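Local coordinates for capsid protein VP1 (Human polyomavirus 12, PDB 6Y5Z) that probably builds the T=7 icosahedral outer shell of the virion, assembling as disulfide-linked pentamers, at residues Met30-Asp34 / Glu35-Trp39. Residues are numbered along the deposited sequence; the frame is centred on the assembly and turned at random.
Sequences MGVND and ETNTW
Val-32 meets the far limb of the turn through CB and both of its methyl groups. Val-32 CG1, placed anti to the backbone N, lies 3.4 Å from CG of Asn-37, against the amide of a side chain that crosses it at about a right angle. Val-32 CB sits 3.5 Å from the backbone O of Trp-39, and Val-32 CG2 packs on the CB of Trp-39 at 4.1 Å. The indole extends beyond this contact, to cation-pi contacts with Arg-258 and with Arg-52 of a neighbouring subunit and an edge-to-face contact with Phe-42. Asn-33 turns its amide back instead, and Gly-31 N donates to its OD1. The backbone O of Asn-33 is linked to Glu-35 N through a water, the Asn-33 side of the bridge being weak.

Asp-34 carries most of the polar contact. Asp-34 OD1 accepts from Thr-36 N at 2.9 Å and from Thr-36 OG1 at 2.7 Å. Both donors approach the same face of the carboxylate, the amide 44° out of its plane and the hydroxyl on the syn side, so two bonds grip one oxygen and restrict rotation of the group. Thr-36 OG1 gets there by sitting between its own backbone N and carbonyl carbon (chi1 70°). The other oxygen, OD2, is bridged by a second water to ND2 of Asn-37. Asn-37 N donates to Asp-34 O at 3.0 Å, closing the turn. The side-chain OD1 of Asn-37 accepts from Trp-39 N in the carbonyl plane, on a lone pair, with a nearly straight N-H...O angle of 172°.

That closing bond and the right-handed helical backbone angles of Glu-35 and Thr-36 define a type I beta turn from Asp-34 to Asn-37, which shares Asn-37 with an Asx turn, within the surface loop between strands 9-26 and 66-71 of the VP1 beta-sandwich, beside a neighbouring subunit of the pentamer.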
loop_
_atom_site.group_PDB
_atom_site.type_symbol
_atom_site.label_atom_id
_atom_site.label_comp_id
_atom_site.label_asym_id
_atom_site.label_seq_id
_atom_site.Cartn_x
_atom_site.Cartn_y
_atom_site.Cartn_z
ATOM N N MET D 30 7.030 5.085 27.300
ATOM C CA MET D 30 6.332 3.806 27.061
ATOM C C MET D 30 5.876 3.155 28.365
ATOM O O MET D 30 5.303 2.091 28.290
ATOM C CB MET D 30 7.263 2.862 26.315
ATOM C CG MET D 30 7.553 3.347 24.902
ATOM S SD MET D 30 6.080 3.307 23.808
ATOM C CE MET D 30 5.645 5.036 23.722
ATOM N N GLY D 31 6.124 3.789 29.513
ATOM C CA GLY D 31 5.790 3.240 30.835
ATOM C C GLY D 31 7.003 3.259 31.745
ATOM O O GLY D 31 6.906 3.786 32.879
ATOM N N VAL D 32 8.114 2.706 31.275
ATOM C CA VAL D 32 9.431 2.904 31.938
ATOM C C VAL D 32 9.924 4.256 31.428
ATOM O O VAL D 32 10.538 4.326 30.351
ATOM C CB VAL D 32 10.412 1.742 31.743
ATOM C CG1 VAL D 32 11.706 1.994 32.496
ATOM C CG2 VAL D 32 9.803 0.420 32.187
ATOM N N ASN D 33 9.598 5.310 32.165
ATOM C CA ASN D 33 9.818 6.714 31.741
ATOM C C ASN D 33 11.078 7.299 32.390
ATOM O O ASN D 33 11.434 8.429 32.062
ATOM C CB ASN D 33 8.582 7.550 32.035
ATOM C CG ASN D 33 7.374 7.097 31.250
ATOM O OD1 ASN D 33 7.500 6.330 30.292
ATOM N ND2 ASN D 33 6.206 7.594 31.628
ATOM N N ASP D 34 11.760 6.514 33.210
ATOM C CA ASP D 34 12.983 6.930 33.949
ATOM C C ASP D 34 14.216 6.509 33.149
ATOM O O ASP D 34 14.442 5.301 32.980
ATOM C CB ASP D 34 12.937 6.311 35.348
ATOM C CG ASP D 34 14.157 6.482 36.229
ATOM O OD1 ASP D 34 15.189 7.039 35.791
ATOM O OD2 ASP D 34 14.072 5.951 37.364
ATOM N N GLU D 35 15.001 7.493 32.692
ATOM C CA GLU D 35 16.167 7.281 31.807
ATOM C C GLU D 35 17.262 6.444 32.480
ATOM O O GLU D 35 18.155 5.974 31.751
ATOM C CB GLU D 35 16.746 8.615 31.324
ATOM C CG GLU D 35 17.476 9.380 32.418
ATOM C CD GLU D 35 18.042 10.716 31.978
ATOM O OE1 GLU D 35 18.890 11.244 32.720
ATOM O OE2 GLU D 35 17.662 11.214 30.885
ATOM N N THR D 36 17.227 6.261 33.808
ATOM C CA THR D 36 18.234 5.433 34.527
ATOM C C THR D 36 17.786 3.975 34.619
ATOM O O THR D 36 18.600 3.125 35.015
ATOM C CB THR D 36 18.508 6.021 35.922
ATOM O OG1 THR D 36 17.361 5.840 36.761
ATOM C CG2 THR D 36 18.837 7.494 35.836
ATOM N N ASN D 37 16.542 3.665 34.264
ATOM C CA ASN D 37 16.011 2.286 34.361
ATOM C C ASN D 37 16.482 1.451 33.165
ATOM O O ASN D 37 16.458 1.954 32.034
ATOM C CB ASN D 37 14.494 2.325 34.530
ATOM C CG ASN D 37 13.921 0.974 34.868
ATOM O OD1 ASN D 37 14.035 0.018 34.095
ATOM N ND2 ASN D 37 13.356 0.879 36.062
ATOM N N THR D 38 16.898 0.210 33.411
ATOM C CA THR D 38 17.477 -0.698 32.395
ATOM C C THR D 38 16.472 -0.945 31.254
ATOM O O THR D 38 16.930 -1.367 30.177
ATOM C CB THR D 38 17.948 -1.991 33.065
ATOM O OG1 THR D 38 18.808 -2.736 32.206
ATOM C CG2 THR D 38 16.783 -2.842 33.532
ATOM N N TRP D 39 15.167 -0.761 31.471
ATOM C CA TRP D 39 14.138 -0.968 30.416
ATOM C C TRP D 39 13.607 0.369 29.892
ATOM O O TRP D 39 12.506 0.383 29.313
ATOM C CB TRP D 39 13.008 -1.872 30.945
ATOM C CG TRP D 39 13.437 -3.302 30.985
ATOM C CD1 TRP D 39 13.817 -4.026 32.084
ATOM C CD2 TRP D 39 13.577 -4.178 29.860
ATOM N NE1 TRP D 39 14.181 -5.285 31.708
ATOM C CE2 TRP D 39 14.040 -5.417 30.350
ATOM C CE3 TRP D 39 13.320 -4.048 28.495
ATOM C CZ2 TRP D 39 14.246 -6.515 29.520
ATOM C CZ3 TRP D 39 13.557 -5.121 27.676
ATOM C CH2 TRP D 39 13.992 -6.348 28.179
HETATM O O HOH W 1 14.076 10.229 33.131
HETATM O O HOH W 2 12.847 3.341 37.616
#